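Local coordinates for ESAT-6/WXG100 secretion system protein (Streptococcus gallolyticus, PDB 7JQE) that forms part of the extracellular region of EsaA, a membrane subunit of the type VIIb secretion system, and probably takes part in exporting bacterial toxins, at residues 129-132 and 138-141; 165-170 and 467-472; 240-243 and 248-251. All coordinates share one frame; numbering follows the deposited sequence.

Contact 1: residues 129-132 and 138-141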
loop_
_atom_site.group_PDB
_atom_site.type_symbol
_atom_site.label_atom_id
_atom_site.label_comp_id
_atom_site.label_asym_id
_atom_site.label_seq_id
_atom_site.Cartn_x
_atom_site.Cartn_y
_atom_site.Cartn_z
ATOM N N LYS A 129 44.592 -25.413 -3.066
ATOM C CA LYS A 129 43.559 -24.616 -3.722
ATOM C C LYS A 129 42.178 -25.229 -3.526
ATOM O O LYS A 129 41.184 -24.505 -3.386
ATOM C CB LYS A 129 43.875 -24.459 -5.209
ATOM C CG LYS A 129 45.159 -23.693 -5.477
ATOM C CD LYS A 129 45.392 -23.470 -6.964
ATOM C CE LYS A 129 46.779 -22.892 -7.213
ATOM N NZ LYS A 129 47.023 -22.561 -8.643
ATOM N N VAL A 130 42.092 -26.562 -3.516
ATOM C CA VAL A 130 40.806 -27.204 -3.255
ATOM C C VAL A 130 40.331 -26.882 -1.844
ATOM O O VAL A 130 39.136 -26.657 -1.612
ATOM C CB VAL A 130 40.902 -28.724 -3.492
ATOM C CG1 VAL A 130 39.745 -29.445 -2.820
ATOM C CG2 VAL A 130 40.919 -29.028 -4.986
ATOM N N SER A 131 41.258 -26.830 -0.883
ATOM C CA SER A 131 40.875 -26.559 0.499
ATOM C C SER A 131 40.381 -25.126 0.669
ATOM O O SER A 131 39.451 -24.871 1.446
ATOM C CB SER A 131 42.052 -26.835 1.432
ATOM O OG SER A 131 41.673 -26.713 2.794
ATOM N N ASN A 132 40.995 -24.176 -0.041
ATOM C CA ASN A 132 40.562 -22.785 0.058
ATOM C C ASN A 132 39.179 -22.590 -0.551
ATOM O O ASN A 132 38.368 -21.825 -0.023
ATOM C CB ASN A 132 41.580 -21.867 -0.618
ATOM C CG ASN A 132 42.780 -21.578 0.262
ATOM O OD1 ASN A 132 42.635 -21.250 1.441
ATOM N ND2 ASN A 132 43.977 -21.702 -0.306
ATOM N N ASP A 138 43.359 -23.278 4.415
ATOM C CA ASP A 138 44.231 -24.352 3.940
ATOM C C ASP A 138 44.519 -25.276 5.117
ATOM O O ASP A 138 45.416 -25.012 5.922
ATOM C CB ASP A 138 45.516 -23.789 3.340
ATOM C CG ASP A 138 46.454 -24.877 2.839
ATOM O OD1 ASP A 138 46.073 -26.066 2.880
ATOM O OD2 ASP A 138 47.577 -24.541 2.403
ATOM N N LEU A 139 43.757 -26.367 5.211
ATOM C CA LEU A 139 43.923 -27.283 6.336
ATOM C C LEU A 139 45.288 -27.960 6.322
ATOM O O LEU A 139 45.837 -28.255 7.390
ATOM C CB LEU A 139 42.806 -28.326 6.332
ATOM C CG LEU A 139 41.403 -27.785 6.626
ATOM C CD1 LEU A 139 40.356 -28.870 6.447
ATOM C CD2 LEU A 139 41.343 -27.216 8.032
ATOM N N ALA A 140 45.850 -28.202 5.142
ATOM C CA ALA A 140 47.117 -28.922 5.000
ATOM C C ALA A 140 47.146 -30.145 5.914
ATOM O O ALA A 140 47.978 -30.272 6.813
ATOM C CB ALA A 140 48.310 -28.009 5.274
ATOM N N LEU A 141 46.200 -31.047 5.669
ATOM C CA LEU A 141 46.105 -32.264 6.462
ATOM C C LEU A 141 47.402 -33.053 6.356
ATOM O O LEU A 141 47.926 -33.257 5.257
ATOM C CB LEU A 141 44.922 -33.106 5.990
ATOM C CG LEU A 141 44.499 -34.266 6.892
ATOM C CD1 LEU A 141 43.954 -33.736 8.207
ATOM C CD2 LEU A 141 43.470 -35.135 6.187
#

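Contact 2: residues 165-170 and 467-472. With EDO (1,2-ethanediol), chain S.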
loop_
_atom_site.group_PDB
_atom_site.type_symbol
_atom_site.label_atom_id
_atom_site.label_comp_id
_atom_site.label_asym_id
_atom_site.label_seq_id
_atom_site.Cartn_x
_atom_site.Cartn_y
_atom_site.Cartn_z
ATOM N N ASN A 165 35.556 -33.825 11.497
ATOM C CA ASN A 165 35.745 -33.328 12.855
ATOM C C ASN A 165 36.655 -32.110 12.912
ATOM O O ASN A 165 36.958 -31.633 14.011
ATOM C CB ASN A 165 36.313 -34.427 13.754
ATOM C CG ASN A 165 35.299 -35.507 14.064
ATOM O OD1 ASN A 165 35.555 -36.695 13.860
ATOM N ND2 ASN A 165 34.137 -35.100 14.563
ATOM N N GLN A 166 37.092 -31.600 11.763
ATOM C CA GLN A 166 38.015 -30.478 11.707
ATOM C C GLN A 166 37.461 -29.267 10.972
ATOM O O GLN A 166 37.945 -28.154 11.205
ATOM C CB GLN A 166 39.333 -30.910 11.040
ATOM C CG GLN A 166 40.465 -29.909 11.152
ATOM C CD GLN A 166 41.788 -30.466 10.647
ATOM O OE1 GLN A 166 41.931 -31.670 10.427
ATOM N NE2 GLN A 166 42.764 -29.585 10.463
ATOM N N VAL A 167 36.467 -29.444 10.108
ATOM C CA VAL A 167 35.876 -28.360 9.334
ATOM C C VAL A 167 34.493 -28.074 9.903
ATOM O O VAL A 167 33.644 -28.971 9.973
ATOM C CB VAL A 167 35.795 -28.709 7.840
ATOM C CG1 VAL A 167 35.048 -27.631 7.086
ATOM C CG2 VAL A 167 37.186 -28.889 7.267
ATOM N N THR A 168 34.269 -26.829 10.312
ATOM C CA THR A 168 32.968 -26.426 10.821
ATOM C C THR A 168 32.045 -26.042 9.672
ATOM O O THR A 168 32.489 -25.604 8.606
ATOM C CB THR A 168 33.101 -25.249 11.787
ATOM O OG1 THR A 168 33.464 -24.072 11.055
ATOM C CG2 THR A 168 34.170 -25.535 12.832
ATOM N N ASP A 169 30.742 -26.213 9.897
ATOM C CA ASP A 169 29.777 -25.846 8.869
ATOM C C ASP A 169 29.817 -24.354 8.583
ATOM O O ASP A 169 29.506 -23.928 7.463
ATOM C CB ASP A 169 28.375 -26.284 9.286
ATOM C CG ASP A 169 28.278 -27.784 9.500
ATOM O OD1 ASP A 169 29.015 -28.314 10.360
ATOM O OD2 ASP A 169 27.468 -28.435 8.808
ATOM N N ASP A 170 30.208 -23.546 9.572
ATOM C CA ASP A 170 30.303 -22.106 9.349
ATOM C C ASP A 170 31.388 -21.774 8.335
ATOM O O ASP A 170 31.180 -20.940 7.446
ATOM C CB ASP A 170 30.563 -21.382 10.671
ATOM C CG ASP A 170 29.314 -21.256 11.525
ATOM O OD1 ASP A 170 28.198 -21.261 10.958
ATOM O OD2 ASP A 170 29.446 -21.147 12.764
ATOM N N ASN A 467 25.957 -30.161 1.329
ATOM C CA ASN A 467 26.390 -30.774 0.077
ATOM C C ASN A 467 27.690 -30.160 -0.425
ATOM O O ASN A 467 28.524 -30.857 -1.016
ATOM C CB ASN A 467 25.286 -30.650 -0.973
ATOM C CG ASN A 467 24.121 -31.583 -0.703
ATOM O OD1 ASN A 467 24.260 -32.579 0.011
ATOM N ND2 ASN A 467 22.968 -31.270 -1.278
ATOM N N PHE A 468 27.882 -28.856 -0.203
ATOM C CA PHE A 468 29.151 -28.226 -0.557
ATOM C C PHE A 468 30.284 -28.786 0.291
ATOM O O PHE A 468 31.367 -29.094 -0.222
ATOM C CB PHE A 468 29.043 -26.711 -0.385
ATOM C CG PHE A 468 30.129 -25.931 -1.075
ATOM C CD1 PHE A 468 30.206 -25.895 -2.457
ATOM C CD2 PHE A 468 31.048 -25.199 -0.340
ATOM C CE1 PHE A 468 31.193 -25.161 -3.095
ATOM C CE2 PHE A 468 32.034 -24.465 -0.971
ATOM C CZ PHE A 468 32.106 -24.448 -2.352
ATOM N N LYS A 469 30.047 -28.925 1.596
ATOM C CA LYS A 469 31.027 -29.553 2.472
ATOM C C LYS A 469 31.349 -30.966 2.000
ATOM O O LYS A 469 32.513 -31.385 2.015
ATOM C CB LYS A 469 30.495 -29.564 3.907
ATOM C CG LYS A 469 31.479 -30.037 4.962
ATOM C CD LYS A 469 30.793 -30.249 6.305
ATOM C CE LYS A 469 31.803 -30.569 7.397
ATOM N NZ LYS A 469 31.151 -30.805 8.714
ATOM N N GLU A 470 30.330 -31.709 1.559
ATOM C CA GLU A 470 30.547 -33.088 1.128
ATOM C C GLU A 470 31.373 -33.151 -0.151
ATOM O O GLU A 470 32.186 -34.064 -0.324
ATOM C CB GLU A 470 29.202 -33.792 0.941
ATOM C CG GLU A 470 28.830 -34.730 2.079
ATOM C CD GLU A 470 27.388 -35.202 2.007
ATOM O OE1 GLU A 470 26.486 -34.404 2.328
ATOM O OE2 GLU A 470 27.154 -36.368 1.627
ATOM N N SER A 471 31.178 -32.197 -1.062
ATOM C CA SER A 471 31.971 -32.180 -2.285
ATOM C C SER A 471 33.435 -31.898 -1.978
ATOM O O SER A 471 34.333 -32.574 -2.496
ATOM C CB SER A 471 31.415 -31.142 -3.261
ATOM O OG SER A 471 30.161 -31.552 -3.776
ATOM N N GLY A 472 33.694 -30.902 -1.129
ATOM C CA GLY A 472 35.070 -30.586 -0.778
ATOM C C GLY A 472 35.773 -31.729 -0.068
ATOM O O GLY A 472 36.936 -32.027 -0.349
HETATM C C1 EDO S . 26.774 -30.846 -4.529
HETATM O O1 EDO S . 27.780 -29.840 -4.706
HETATM C C2 EDO S . 25.836 -30.866 -5.733
HETATM O O2 EDO S . 26.578 -31.166 -6.922
#

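Contact 3: residues 240-243 and 248-251. With EDO (1,2-ethanediol), chain U.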
loop_
_atom_site.group_PDB
_atom_site.type_symbol
_atom_site.label_atom_id
_atom_site.label_comp_id
_atom_site.label_asym_id
_atom_site.label_seq_id
_atom_site.Cartn_x
_atom_site.Cartn_y
_atom_site.Cartn_z
ATOM N N LYS A 240 8.294 11.742 6.481
ATOM C CA LYS A 240 9.558 11.016 6.551
ATOM C C LYS A 240 10.045 10.638 5.161
ATOM O O LYS A 240 11.228 10.809 4.836
ATOM C CB LYS A 240 9.403 9.764 7.415
ATOM C CG LYS A 240 9.742 9.952 8.880
ATOM C CD LYS A 240 9.689 8.619 9.612
ATOM C CE LYS A 240 10.012 8.781 11.089
ATOM N NZ LYS A 240 9.558 7.609 11.892
ATOM N N TYR A 241 9.143 10.131 4.321
ATOM C CA TYR A 241 9.520 9.738 2.971
ATOM C C TYR A 241 9.938 10.947 2.141
ATOM O O TYR A 241 10.965 10.912 1.452
ATOM C CB TYR A 241 8.358 9.004 2.314
ATOM C CG TYR A 241 8.724 8.290 1.039
ATOM C CD1 TYR A 241 9.137 6.958 1.058
ATOM C CD2 TYR A 241 8.646 8.936 -0.184
ATOM C CE1 TYR A 241 9.463 6.294 -0.110
ATOM C CE2 TYR A 241 8.972 8.280 -1.355
ATOM C CZ TYR A 241 9.383 6.960 -1.313
ATOM O OH TYR A 241 9.707 6.311 -2.483
ATOM N N LYS A 242 9.153 12.030 2.198
ATOM C CA LYS A 242 9.491 13.231 1.441
ATOM C C LYS A 242 10.843 13.783 1.862
ATOM O O LYS A 242 11.610 14.277 1.028
ATOM C CB LYS A 242 8.410 14.295 1.626
ATOM C CG LYS A 242 8.823 15.686 1.157
ATOM C CD LYS A 242 7.870 16.749 1.694
ATOM C CE LYS A 242 8.261 18.141 1.221
ATOM N NZ LYS A 242 8.138 18.275 -0.254
ATOM N N SER A 243 11.151 13.713 3.156
ATOM C CA SER A 243 12.438 14.205 3.634
ATOM C C SER A 243 13.580 13.243 3.302
ATOM O O SER A 243 14.712 13.686 3.080
ATOM C CB SER A 243 12.366 14.456 5.137
ATOM O OG SER A 243 13.580 15.003 5.608
ATOM N N THR A 248 8.845 16.483 -4.328
ATOM C CA THR A 248 8.109 17.738 -4.421
ATOM C C THR A 248 6.635 17.497 -4.116
ATOM O O THR A 248 6.032 16.553 -4.639
ATOM C CB THR A 248 8.275 18.348 -5.813
ATOM O OG1 THR A 248 9.610 18.848 -5.952
ATOM C CG2 THR A 248 7.298 19.488 -6.026
ATOM N N THR A 249 6.059 18.339 -3.257
ATOM C CA THR A 249 4.655 18.234 -2.867
ATOM C C THR A 249 3.974 19.589 -3.025
ATOM O O THR A 249 4.589 20.578 -3.434
ATOM C CB THR A 249 4.505 17.731 -1.425
ATOM O OG1 THR A 249 5.369 18.479 -0.559
ATOM C CG2 THR A 249 4.839 16.249 -1.336
ATOM N N VAL A 250 2.687 19.630 -2.689
ATOM C CA VAL A 250 1.887 20.841 -2.787
ATOM C C VAL A 250 1.699 21.423 -1.392
ATOM O O VAL A 250 1.792 20.724 -0.380
ATOM C CB VAL A 250 0.532 20.566 -3.478
ATOM C CG1 VAL A 250 -0.599 21.258 -2.749
ATOM C CG2 VAL A 250 0.594 21.018 -4.933
ATOM N N SER A 251 1.440 22.729 -1.333
ATOM C CA SER A 251 1.334 23.438 -0.057
ATOM C C SER A 251 0.109 24.350 -0.065
ATOM O O SER A 251 0.076 25.345 -0.798
ATOM C CB SER A 251 2.602 24.247 0.211
ATOM O OG SER A 251 2.576 24.810 1.509
HETATM C C1 EDO U . 12.267 18.350 -1.336
HETATM O O1 EDO U . 11.144 17.562 -0.922
HETATM C C2 EDO U . 12.826 19.070 -0.115
HETATM O O2 EDO U . 12.449 18.345 1.064
#

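Contact 1: residues 129-132 and 138-141
The hydroxyl oxygen of Ser131 is held by two backbone groups of the loop that follows its helix: it accepts the N-H of Leu139 and donates to Ser137 O. The bond from Leu139 N to Ser131 OG is 3.2 Å long and nearly straight, with an angle of 171° at the hydrogen. With OG anti to the backbone N of its own residue (chi1 -174°), the hydroxyl leans out from the helix toward the chain that has just doubled back. CA of Asp138 lies 3.7 Å from Ser131 OG, and the two CA atoms of Ser131 and Asp138 are 5.3 Å apart. What results is a tight reversal at the C-terminal end of helix 102-135, where a buried serine of the last turns holds the first residues of the loop leading to helix 152-164. Asp138 turns back to the same helix, its OD2 hydrogen-bonded to the hydroxyl of Ser128, while its OD1 takes a weak bond from Ala140 N at 3.1 Å. Leu139 sets CG 4.0 Å from Ser131 OG and packs beyond it on Leu163. Val130 lies against Leu475 and Leu479 of helix 462-491, and Lys129 NZ forms a salt bridge with Glu478 of the second subunit.

Contact 2: residues 165-170 and 467-472
The N-terminal end of helix 169-179 packs on the long C-terminal helix 462-491 in the helical bundle near the chain's two modelled ends, bringing together residues far apart in sequence: the loop 165-168 that leads into the first helix, and a short piece of the second. Lys469 carries the contact. Its CG is anti to the backbone N (chi1 -173°), and every later torsion is also close to 180°, which makes the side chain a straight arm reaching from the helix to the loop. At the end of that arm NZ lies 3.3 Å from Val167 O, a weak hydrogen bond, and 3.7 Å from Asp169 OD1, a long salt bridge. The ammonium group is thus shared between a backbone carbonyl just before the helix and a carboxylate in its first turn, the carboxylate side chain crossing the lysine obliquely. Neither bond is tight, and the negative charge of Asp169 would probably add to the pull on the ammonium. The aliphatic part of the arm is used too: CE of Lys469 comes within 4.4 Å of Val167 CG1, and the lysine also touches Val172. Val167 is buried, its side chain directed at the helix and packed on Phe135 as well. Two residues on from the lysine, Ser471 OG is hydrogen-bonded at 3.1 Å to O1 of an ethanediol probably taken from the crystallisation liquor. Between Val167 and Asp169, Thr168 stands at the N-cap position, with OG1 hydrogen-bonded to the hydroxyl of Ser171, at a helix start packed against a neighbouring helix of the bundle.

Contact 3: residues 240-243 and 248-251
Lys242 and Thr249 reach toward each other tip to tip, the lysine from the last turns of helix 225-244 and the threonine from the extended chain that follows it, where the chain turns back after the helix on the surface of its middle helical region. The lysine side chain leaves the helix fully stretched as far as CE and then bends at its last torsion (chi4 65°), which swings NZ onto the hydroxyl of Thr249. The hydrogen bond from Lys242 NZ to Thr249 OG1 is short, at 2.8 Å. CE of the lysine follows closely, 3.4 Å from the same OG1, whereas CG2 of Thr249 stays 4.0 Å from NZ. The ammonium group's strongest polar partner is the carbonyl oxygen of Val247, just before Thr248, and Thr249 OG1 is a second, so that two points of the loop are tied to one lysine. Val205 touches both Lys242 and Thr249, adding a nonpolar neighbour beside the polar pair. Thr248, directed away from the helix, contributes mainly its backbone, with CA 4.2 Å from Lys242 NZ. An ethanediol, probably from the crystallisation liquor and hydrogen-bonded to Val247 O as well, offers a third acceptor: Lys242 NZ donates to its O1 at 3.2 Å.

In the fold
Contacts 1 and 2 are neighbours, with centres 12 Å apart, and they touch where Leu139 and Leu141 pack on Val167 and Gln166, Leu141 CD1 lying 3.6 Å from Gln166 OE1. Contact 1 closes a short reversal before contact 2 opens, and both have residues that touch the second subunit, consistent with a place at the interface between the two copies. Contact 3 belongs to another region: its centre is 56 Å from that of contact 1 and 52 Å from that of contact 2, as befits so elongated a chain. It is nonetheless enclosed in sequence by contact 2, whose segments lie on either side of the intervening chain.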